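Local coordinates for protein putative streptothricin acetyltransferase (Bacillus anthracis, PDB 3PP9) that probably transfers the acetyl group of acetyl coenzyme A to the antibiotic streptothricin, as a GNAT-family acetyltransferase, at residues N143-V146 against A147-K150; K150-K154 against C155-I159; G161-F164 against L165-K168. All blocks are in the same frame, centred on the assembly; numbering follows the deposited sequence. Where two conformers were deposited one is given.

In the fold
The three contacts follow one another from the end of strand 136-142 to the turn beyond strand 158-163. Contact 1 starts helix 146-154 and contact 2 ends it; they share K150, their centres lie about 10 Å apart, and both touch acetyl coenzyme A. N145 at the start of the helix holds the pantetheine arm, whereas F151, Y152 and K154 meet the cofactor further along. Contact 3 adjoins contact 2 in sequence, but its centre is about 20 Å from that of contact 2 and about 15 Å from that of contact 1. It closes strand 158-163, the strand through which the sheet runs on into the second subunit, so the series leads from cofactor pocket to dimer interface.

Contact 1. Residues N143-V146 against A147-K150; sequences NNNV and AACK. With ACO (acetyl coenzyme *a), chain D.
N145 and V146 start helix 146-154 by accepting backbone bonds from C149 and K150, one turn on. C149 N meets N145 O at 3.0 Å, and K150 N reaches V146 O at 2.9 Å with an almost straight N-H...O angle of 171°. N145 is the N-cap. Its OD1 accepts from A148 N at 3.2 Å, a donor that stands well above the amide plane and away from a lone pair. With chi1 at -168°, CG lies beside the carbonyl carbon and the amide reaches forward over the first turn, where CG sits 3.3 Å from A148 CB. The other branch of the same amide faces the cofactor: ND2 donates to O5P of acetyl coenzyme A at 3.0 Å, again nearly straight. A water lies 3.1 Å from N145 OD1 and accepts from A147 N. On another side of the helix, V146 and K150 run side by side, V146 CG1 being 4.1 Å from K150 CG; in the conformer given, K150 NZ is bonded to the hydroxyl of Y45. A147 CB approaches adenine N6A, and K150 CB lies 3.6 Å from C2A of the base. The N145 amide thus joins helix start to pantetheine carbonyl, with a potassium ion about 3 Å from its side chain; the bonds from A148 N to OD1 and from ND2 to O5P together probably hold its rotation.

Contact 2. Residues K150-K154 against C155-I159; sequences KFYEK and CGFVI. With ACO (acetyl coenzyme *a), chain D.
Backbone bonds from C155, G156 and F157 back to F151, E153 and Y152 end helix 146-154 in a Schellman motif. F157 N reaches Y152 O at 3.0 Å and G156 N meets E153 O at 3.2 Å, while G156 takes the positive phi (98°) that turns the chain out of the helix. A water donates to both E153 O and F157 O. Among the aromatic contacts, Y152 points its edge at the face of F157 in a T-shaped pair, centroids 5.4 Å apart and planes at 68°. F151 CG lies anti to the backbone N (chi1 167°), which brings the ring between C155 SG, 4.0 Å from its centroid over one face, and CCP of acetyl coenzyme A over the opposite face. The Y152 hydroxyl extends to the thioester, with OH 3.3 Å from the acetyl carbon C and 3.4 Å from S1P. K154 lays its aliphatic chain along the ribose and its phosphate, CD lying 3.4 Å from O9A. Beneath the helix end, F151 and Y152 rest on I106 of strand 101-108, Y152 and F157 share L139 of strand 136-142, and F157 also packs against W181 and L183 of strand 178-184.

Contact 3. Residues G161-F164 against L165-K168; sequences GFDF and LVYK
An Asx turn closes strand 158-163: the carboxylate of D163, the last strand residue, reaches forward to the backbone of L165 and V166, where a short 3-10 segment begins. Both N-H groups converge on one oxygen. The bond from L165 N to D163 OD1, 2.9 Å long, defines the Asx turn, and V166 N, one residue further on, is a second donor to D163 OD1, also at 2.9 Å. L165 N approaches nearly in line with the C-O bond, whereas V166 N comes from above the carboxylate plane. The two bonds are moderately bent, with N-H...O angles of 149° and 146°. Because chi1 of D163 is -168°, CG lies beside its own carbonyl carbon, which brings OD1 within bonding distance of both N-H groups. The side chains of D163 and V166 cross at about a right angle, and V166 CB comes within 3.7 Å of D163 OD1, so the valine packs against the group that accepts from its own N-H. A water adds a further link by donating to D163 O and accepting from Y167 N at 3.0 Å. Beyond it, K168 N bonds to L165 O at 3.0 Å. L165 lies against the preceding peptide, its CD2 3.6 Å from F164 O. The other carboxylate oxygen, D163 OD2, is bonded to the Y182 hydroxyl of the second subunit. Two backbone N-H groups on OD1 would be expected to favour the ionised form. In the fold, the strand pairs with 178-184 through G161 with Y180 and D163 with A178, and V166 and Y167 also touch A178. At its other edge, G161, F162 and D163 form antiparallel pairs with a strand of the second subunit, making one sheet continuous across the dimer.

Contact 1. Residues N143-V146 against A147-K150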
loop_
_atom_site.group_PDB
_atom_site.type_symbol
_atom_site.label_atom_id
_atom_site.label_comp_id
_atom_site.label_asym_id
_atom_site.label_seq_id
_atom_site.Cartn_x
_atom_site.Cartn_y
_atom_site.Cartn_z
ATOM N N ASN A 143 0.467 2.969 -14.235
ATOM C CA ASN A 143 1.426 3.087 -15.318
ATOM C C ASN A 143 0.802 3.655 -16.596
ATOM O O ASN A 143 1.526 4.062 -17.477
ATOM C CB ASN A 143 2.153 1.777 -15.622
ATOM C CG ASN A 143 1.258 0.743 -16.235
ATOM O OD1 ASN A 143 0.100 0.607 -15.848
ATOM N ND2 ASN A 143 1.803 -0.046 -17.169
ATOM N N ASN A 144 -0.525 3.714 -16.678
ATOM C CA ASN A 144 -1.153 4.305 -17.843
ATOM C C ASN A 144 -1.406 5.798 -17.698
ATOM O O ASN A 144 -2.001 6.385 -18.603
ATOM C CB ASN A 144 -2.455 3.572 -18.235
ATOM C CG ASN A 144 -3.544 3.684 -17.200
ATOM O OD1 ASN A 144 -3.338 4.197 -16.108
ATOM N ND2 ASN A 144 -4.747 3.207 -17.557
ATOM N N ASN A 145 -0.986 6.415 -16.586
ATOM C CA ASN A 145 -1.149 7.857 -16.411
ATOM C C ASN A 145 0.226 8.493 -16.618
ATOM O O ASN A 145 0.865 8.952 -15.682
ATOM C CB ASN A 145 -1.730 8.173 -15.042
ATOM C CG ASN A 145 -2.195 9.599 -14.915
ATOM O OD1 ASN A 145 -1.915 10.444 -15.777
ATOM N ND2 ASN A 145 -2.959 9.871 -13.840
ATOM N N VAL A 146 0.673 8.490 -17.869
ATOM C CA VAL A 146 1.983 9.030 -18.221
ATOM C C VAL A 146 2.070 10.532 -17.926
ATOM O O VAL A 146 3.108 11.007 -17.456
ATOM C CB VAL A 146 2.389 8.656 -19.674
ATOM C CG1 VAL A 146 3.733 9.297 -20.054
ATOM C CG2 VAL A 146 2.465 7.130 -19.818
ATOM N N ALA A 147 0.974 11.262 -18.103
ATOM C CA ALA A 147 0.977 12.703 -17.823
ATOM C C ALA A 147 1.352 12.925 -16.365
ATOM O O ALA A 147 2.208 13.749 -16.051
ATOM C CB ALA A 147 -0.395 13.315 -18.074
ATOM N N ALA A 148 0.697 12.195 -15.467
ATOM C CA ALA A 148 0.974 12.311 -14.030
ATOM C C ALA A 148 2.401 11.862 -13.704
ATOM O O ALA A 148 3.102 12.502 -12.904
ATOM C CB ALA A 148 -0.026 11.501 -13.223
ATOM N N CYS A 149 2.829 10.766 -14.306
ATOM C CA CYS A 149 4.196 10.279 -14.058
ATOM C C CYS A 149 5.239 11.339 -14.430
ATOM O O CYS A 149 6.157 11.614 -13.652
ATOM C CB CYS A 149 4.462 8.965 -14.775
ATOM S SG CYS A 149 3.507 7.558 -14.089
ATOM N N LYS A 150 5.103 11.935 -15.610
ATOM C CA LYS A 150 6.047 12.969 -16.046
ATOM C C LYS A 150 5.981 14.171 -15.112
ATOM O O LYS A 150 7.006 14.767 -14.790
ATOM C CB LYS A 150 5.774 13.377 -17.488
ATOM C CG LYS A 150 6.095 12.289 -18.503
ATOM C CD LYS A 150 7.583 11.984 -18.533
ATOM C CE LYS A 150 7.913 10.927 -19.577
ATOM N NZ LYS A 150 9.371 10.691 -19.695
HETATM N N1A ACO D . 3.243 15.563 -19.904
HETATM C C2A ACO D . 4.517 15.911 -19.645
HETATM N N3A ACO D . 4.858 16.784 -18.685
HETATM C C4A ACO D . 3.893 17.360 -17.922
HETATM C C5A ACO D . 2.486 17.035 -18.170
HETATM C C6A ACO D . 2.192 16.085 -19.239
HETATM N N6A ACO D . 0.909 15.761 -19.494
HETATM N N7A ACO D . 1.749 17.740 -17.304
HETATM C C8A ACO D . 2.609 18.468 -16.556
HETATM N N9A ACO D . 3.883 18.232 -16.922
HETATM C C1B ACO D . 5.099 18.872 -16.394
HETATM C C2B ACO D . 5.098 20.317 -16.897
HETATM O O2B ACO D . 5.643 20.505 -18.211
HETATM C C3B ACO D . 5.886 21.042 -15.840
HETATM O O3B ACO D . 7.270 20.940 -16.146
HETATM P P3B ACO D . 8.297 22.162 -15.964
HETATM O O7A ACO D . 8.274 22.460 -14.479
HETATM O O8A ACO D . 7.705 23.243 -16.832
HETATM O O9A ACO D . 9.589 21.552 -16.469
HETATM C C4B ACO D . 5.585 20.264 -14.573
HETATM O O4B ACO D . 5.145 18.957 -14.974
HETATM C C5B ACO D . 4.518 20.961 -13.738
HETATM O O5B ACO D . 3.278 20.896 -14.446
HETATM P P1A ACO D . 2.016 21.764 -13.973
HETATM O O1A ACO D . 1.596 22.686 -15.094
HETATM O O2A ACO D . 2.355 22.340 -12.630
HETATM O O3A ACO D . 0.930 20.575 -13.809
HETATM P P2A ACO D . -0.658 20.711 -13.879
HETATM O O4A ACO D . -1.015 20.387 -15.301
HETATM O O5A ACO D . -1.163 21.991 -13.270
HETATM O O6A ACO D . -1.155 19.535 -12.889
HETATM C CBP ACO D . -1.836 17.233 -12.754
HETATM C CCP ACO D . -0.691 18.201 -13.022
HETATM C CDP ACO D . -1.290 15.812 -12.766
HETATM C CEP ACO D . -2.456 17.546 -11.393
HETATM C CAP ACO D . -2.914 17.388 -13.834
HETATM O OAP ACO D . -2.405 16.877 -15.095
HETATM C C9P ACO D . -4.185 16.642 -13.544
HETATM O O9P ACO D . -5.015 17.083 -12.788
HETATM N N8P ACO D . -4.396 15.468 -14.153
HETATM C C7P ACO D . -5.626 14.689 -13.987
HETATM C C6P ACO D . -5.792 14.103 -12.610
HETATM C C5P ACO D . -4.603 13.239 -12.300
HETATM O O5P ACO D . -4.121 12.493 -13.133
HETATM N N4P ACO D . -4.106 13.329 -11.086
HETATM C C3P ACO D . -2.969 12.559 -10.617
HETATM C C2P ACO D . -3.500 11.175 -10.249
HETATM S S1P ACO D . -2.393 10.304 -9.159
HETATM C C ACO D . -2.721 11.014 -7.661
HETATM O O ACO D . -3.530 11.913 -7.570
HETATM C CH3 ACO D . -1.987 10.526 -6.460
HETATM O O HOH W 1 -1.851 10.306 -18.835
#

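Contact 2. Residues K150-K154 against C155-I159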
loop_
_atom_site.group_PDB
_atom_site.type_symbol
_atom_site.label_atom_id
_atom_site.label_comp_id
_atom_site.label_asym_id
_atom_site.label_seq_id
_atom_site.Cartn_x
_atom_site.Cartn_y
_atom_site.Cartn_z
ATOM N N LYS A 150 5.103 11.935 -15.610
ATOM C CA LYS A 150 6.047 12.969 -16.046
ATOM C C LYS A 150 5.981 14.171 -15.112
ATOM O O LYS A 150 7.006 14.767 -14.790
ATOM C CB LYS A 150 5.774 13.377 -17.488
ATOM C CG LYS A 150 6.095 12.289 -18.503
ATOM C CD LYS A 150 7.583 11.984 -18.533
ATOM C CE LYS A 150 7.913 10.927 -19.577
ATOM N NZ LYS A 150 9.371 10.691 -19.695
ATOM N N PHE A 151 4.779 14.522 -14.670
ATOM C CA PHE A 151 4.599 15.636 -13.741
ATOM C C PHE A 151 5.355 15.360 -12.425
ATOM O O PHE A 151 6.110 16.210 -11.939
ATOM C CB PHE A 151 3.102 15.812 -13.455
ATOM C CG PHE A 151 2.797 16.714 -12.272
ATOM C CD1 PHE A 151 2.946 18.081 -12.367
ATOM C CD2 PHE A 151 2.323 16.185 -11.085
ATOM C CE1 PHE A 151 2.655 18.892 -11.281
ATOM C CE2 PHE A 151 2.028 16.994 -9.995
ATOM C CZ PHE A 151 2.188 18.353 -10.101
ATOM N N TYR A 152 5.177 14.174 -11.846
ATOM C CA TYR A 152 5.890 13.855 -10.594
ATOM C C TYR A 152 7.407 13.871 -10.800
ATOM O O TYR A 152 8.157 14.339 -9.931
ATOM C CB TYR A 152 5.404 12.537 -9.973
ATOM C CG TYR A 152 3.954 12.588 -9.585
ATOM C CD1 TYR A 152 3.497 13.499 -8.653
ATOM C CD2 TYR A 152 3.047 11.668 -10.090
ATOM C CE1 TYR A 152 2.151 13.552 -8.299
ATOM C CE2 TYR A 152 1.720 11.712 -9.726
ATOM C CZ TYR A 152 1.283 12.651 -8.827
ATOM O OH TYR A 152 -0.062 12.702 -8.470
ATOM N N GLU A 153 7.856 13.365 -11.940
ATOM C CA GLU A 153 9.283 13.334 -12.259
ATOM C C GLU A 153 9.844 14.768 -12.324
ATOM O O GLU A 153 10.954 15.023 -11.862
ATOM C CB GLU A 153 9.479 12.596 -13.575
ATOM C CG GLU A 153 10.913 12.311 -13.936
ATOM C CD GLU A 153 11.020 11.574 -15.251
ATOM O OE1 GLU A 153 10.621 12.124 -16.303
ATOM O OE2 GLU A 153 11.558 10.455 -15.246
ATOM N N LYS A 154 9.083 15.693 -12.910
ATOM C CA LYS A 154 9.473 17.101 -12.992
ATOM C C LYS A 154 9.512 17.756 -11.613
ATOM O O LYS A 154 10.313 18.679 -11.378
ATOM C CB LYS A 154 8.556 17.903 -13.926
ATOM C CG LYS A 154 8.778 17.698 -15.401
ATOM C CD LYS A 154 10.133 18.239 -15.828
ATOM C CE LYS A 154 10.325 18.127 -17.326
ATOM N NZ LYS A 154 11.663 18.616 -17.723
ATOM N N CYS A 155 8.676 17.263 -10.700
ATOM C CA CYS A 155 8.600 17.759 -9.334
ATOM C C CYS A 155 9.659 17.148 -8.398
ATOM O O CYS A 155 9.697 17.478 -7.210
ATOM C CB CYS A 155 7.186 17.565 -8.760
ATOM S SG CYS A 155 5.927 18.597 -9.525
ATOM N N GLY A 156 10.501 16.266 -8.921
ATOM C CA GLY A 156 11.576 15.658 -8.120
ATOM C C GLY A 156 11.337 14.292 -7.528
ATOM O O GLY A 156 12.192 13.753 -6.814
ATOM N N PHE A 157 10.179 13.709 -7.822
ATOM C CA PHE A 157 9.854 12.387 -7.324
ATOM C C PHE A 157 10.588 11.309 -8.109
ATOM O O PHE A 157 10.916 11.489 -9.286
ATOM C CB PHE A 157 8.352 12.110 -7.456
ATOM C CG PHE A 157 7.470 12.917 -6.519
ATOM C CD1 PHE A 157 7.140 14.245 -6.782
ATOM C CD2 PHE A 157 6.914 12.318 -5.403
ATOM C CE1 PHE A 157 6.306 14.960 -5.924
ATOM C CE2 PHE A 157 6.081 13.025 -4.555
ATOM C CZ PHE A 157 5.772 14.349 -4.806
ATOM N N VAL A 158 10.853 10.194 -7.437
ATOM C CA VAL A 158 11.504 9.042 -8.049
ATOM C C VAL A 158 10.666 7.802 -7.772
ATOM O O VAL A 158 9.919 7.747 -6.795
ATOM C CB VAL A 158 12.923 8.840 -7.520
ATOM C CG1 VAL A 158 13.773 10.068 -7.833
ATOM C CG2 VAL A 158 12.904 8.563 -6.056
ATOM N N ILE A 159 10.744 6.824 -8.661
ATOM C CA ILE A 159 9.994 5.585 -8.477
ATOM C C ILE A 159 10.700 4.705 -7.445
ATOM O O ILE A 159 11.888 4.394 -7.581
ATOM C CB ILE A 159 9.882 4.799 -9.771
ATOM C CG1 ILE A 159 9.120 5.620 -10.813
ATOM C CG2 ILE A 159 9.143 3.495 -9.502
ATOM C CD1 ILE A 159 9.024 4.945 -12.163
HETATM N N1A ACO D . 3.243 15.563 -19.904
HETATM C C2A ACO D . 4.517 15.911 -19.645
HETATM N N3A ACO D . 4.858 16.784 -18.685
HETATM C C4A ACO D . 3.893 17.360 -17.922
HETATM C C5A ACO D . 2.486 17.035 -18.170
HETATM C C6A ACO D . 2.192 16.085 -19.239
HETATM N N6A ACO D . 0.909 15.761 -19.494
HETATM N N7A ACO D . 1.749 17.740 -17.304
HETATM C C8A ACO D . 2.609 18.468 -16.556
HETATM N N9A ACO D . 3.883 18.232 -16.922
HETATM C C1B ACO D . 5.099 18.872 -16.394
HETATM C C2B ACO D . 5.098 20.317 -16.897
HETATM O O2B ACO D . 5.643 20.505 -18.211
HETATM C C3B ACO D . 5.886 21.042 -15.840
HETATM O O3B ACO D . 7.270 20.940 -16.146
HETATM P P3B ACO D . 8.297 22.162 -15.964
HETATM O O7A ACO D . 8.274 22.460 -14.479
HETATM O O8A ACO D . 7.705 23.243 -16.832
HETATM O O9A ACO D . 9.589 21.552 -16.469
HETATM C C4B ACO D . 5.585 20.264 -14.573
HETATM O O4B ACO D . 5.145 18.957 -14.974
HETATM C C5B ACO D . 4.518 20.961 -13.738
HETATM O O5B ACO D . 3.278 20.896 -14.446
HETATM P P1A ACO D . 2.016 21.764 -13.973
HETATM O O1A ACO D . 1.596 22.686 -15.094
HETATM O O2A ACO D . 2.355 22.340 -12.630
HETATM O O3A ACO D . 0.930 20.575 -13.809
HETATM P P2A ACO D . -0.658 20.711 -13.879
HETATM O O4A ACO D . -1.015 20.387 -15.301
HETATM O O5A ACO D . -1.163 21.991 -13.270
HETATM O O6A ACO D . -1.155 19.535 -12.889
HETATM C CBP ACO D . -1.836 17.233 -12.754
HETATM C CCP ACO D . -0.691 18.201 -13.022
HETATM C CDP ACO D . -1.290 15.812 -12.766
HETATM C CEP ACO D . -2.456 17.546 -11.393
HETATM C CAP ACO D . -2.914 17.388 -13.834
HETATM O OAP ACO D . -2.405 16.877 -15.095
HETATM C C9P ACO D . -4.185 16.642 -13.544
HETATM O O9P ACO D . -5.015 17.083 -12.788
HETATM N N8P ACO D . -4.396 15.468 -14.153
HETATM C C7P ACO D . -5.626 14.689 -13.987
HETATM C C6P ACO D . -5.792 14.103 -12.610
HETATM C C5P ACO D . -4.603 13.239 -12.300
HETATM O O5P ACO D . -4.121 12.493 -13.133
HETATM N N4P ACO D . -4.106 13.329 -11.086
HETATM C C3P ACO D . -2.969 12.559 -10.617
HETATM C C2P ACO D . -3.500 11.175 -10.249
HETATM S S1P ACO D . -2.393 10.304 -9.159
HETATM C C ACO D . -2.721 11.014 -7.661
HETATM O O ACO D . -3.530 11.913 -7.570
HETATM C CH3 ACO D . -1.987 10.526 -6.460
HETATM O O HOH W 2 12.694 13.145 -10.389
#

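Contact 3. Residues G161-F164 against L165-K168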
loop_
_atom_site.group_PDB
_atom_site.type_symbol
_atom_site.label_atom_id
_atom_site.label_comp_id
_atom_site.label_asym_id
_atom_site.label_seq_id
_atom_site.Cartn_x
_atom_site.Cartn_y
_atom_site.Cartn_z
ATOM N N GLY A 161 8.848 1.814 -6.119
ATOM C CA GLY A 161 8.283 0.482 -6.189
ATOM C C GLY A 161 7.163 0.386 -7.194
ATOM O O GLY A 161 6.762 1.382 -7.778
ATOM N N PHE A 162 6.678 -0.831 -7.403
ATOM C CA PHE A 162 5.593 -1.066 -8.350
ATOM C C PHE A 162 4.911 -2.372 -7.995
ATOM O O PHE A 162 5.449 -3.178 -7.225
ATOM C CB PHE A 162 6.046 -0.974 -9.825
ATOM C CG PHE A 162 7.229 -1.816 -10.200
ATOM C CD1 PHE A 162 7.090 -3.165 -10.462
ATOM C CD2 PHE A 162 8.461 -1.212 -10.432
ATOM C CE1 PHE A 162 8.197 -3.920 -10.869
ATOM C CE2 PHE A 162 9.565 -1.953 -10.838
ATOM C CZ PHE A 162 9.430 -3.303 -11.051
ATOM N N ASP A 163 3.728 -2.584 -8.546
ATOM C CA ASP A 163 2.985 -3.793 -8.246
ATOM C C ASP A 163 2.134 -4.185 -9.458
ATOM O O ASP A 163 1.259 -3.430 -9.895
ATOM C CB ASP A 163 2.141 -3.579 -6.995
ATOM C CG ASP A 163 1.566 -4.850 -6.457
ATOM O OD1 ASP A 163 0.962 -5.598 -7.249
ATOM O OD2 ASP A 163 1.695 -5.064 -5.220
ATOM N N PHE A 164 2.396 -5.384 -9.952
ATOM C CA PHE A 164 1.721 -5.943 -11.123
ATOM C C PHE A 164 0.422 -6.683 -10.853
ATOM O O PHE A 164 -0.310 -6.979 -11.813
ATOM C CB PHE A 164 2.606 -6.997 -11.823
ATOM C CG PHE A 164 3.927 -6.485 -12.301
ATOM C CD1 PHE A 164 3.993 -5.507 -13.273
ATOM C CD2 PHE A 164 5.103 -7.072 -11.867
ATOM C CE1 PHE A 164 5.226 -5.046 -13.749
ATOM C CE2 PHE A 164 6.340 -6.628 -12.346
ATOM C CZ PHE A 164 6.387 -5.606 -13.296
ATOM N N LEU A 165 0.115 -6.988 -9.598
ATOM C CA LEU A 165 -1.073 -7.765 -9.305
ATOM C C LEU A 165 -2.147 -7.080 -8.488
ATOM O O LEU A 165 -3.290 -7.544 -8.492
ATOM C CB LEU A 165 -0.667 -9.062 -8.591
ATOM C CG LEU A 165 0.241 -10.017 -9.385
ATOM C CD1 LEU A 165 0.583 -11.273 -8.581
ATOM C CD2 LEU A 165 -0.397 -10.427 -10.694
ATOM N N VAL A 166 -1.821 -5.983 -7.823
ATOM C CA VAL A 166 -2.827 -5.357 -6.945
ATOM C C VAL A 166 -4.127 -5.011 -7.709
ATOM O O VAL A 166 -5.246 -5.274 -7.234
ATOM C CB VAL A 166 -2.254 -4.207 -6.135
ATOM C CG1 VAL A 166 -1.892 -2.999 -7.012
ATOM C CG2 VAL A 166 -3.240 -3.826 -4.994
ATOM N N TYR A 167 -3.983 -4.513 -8.932
ATOM C CA TYR A 167 -5.180 -4.162 -9.727
ATOM C C TYR A 167 -6.025 -5.324 -10.249
ATOM O O TYR A 167 -7.198 -5.116 -10.631
ATOM C CB TYR A 167 -4.838 -3.186 -10.857
ATOM C CG TYR A 167 -4.617 -1.784 -10.365
ATOM C CD1 TYR A 167 -5.704 -0.982 -10.039
ATOM C CD2 TYR A 167 -3.355 -1.236 -10.268
ATOM C CE1 TYR A 167 -5.534 0.299 -9.584
ATOM C CE2 TYR A 167 -3.173 0.070 -9.811
ATOM C CZ TYR A 167 -4.267 0.826 -9.468
ATOM O OH TYR A 167 -4.111 2.122 -9.019
ATOM N N LYS A 168 -5.456 -6.525 -10.263
ATOM C CA LYS A 168 -6.150 -7.728 -10.699
ATOM C C LYS A 168 -7.387 -8.007 -9.859
ATOM O O LYS A 168 -8.316 -8.663 -10.316
ATOM C CB LYS A 168 -5.231 -8.940 -10.540
ATOM C CG LYS A 168 -4.001 -8.940 -11.427
ATOM C CD LYS A 168 -4.396 -9.137 -12.879
ATOM C CE LYS A 168 -3.181 -9.202 -13.781
ATOM N NZ LYS A 168 -3.600 -9.497 -15.171
HETATM O O HOH W 3 -1.469 -4.086 -10.491
#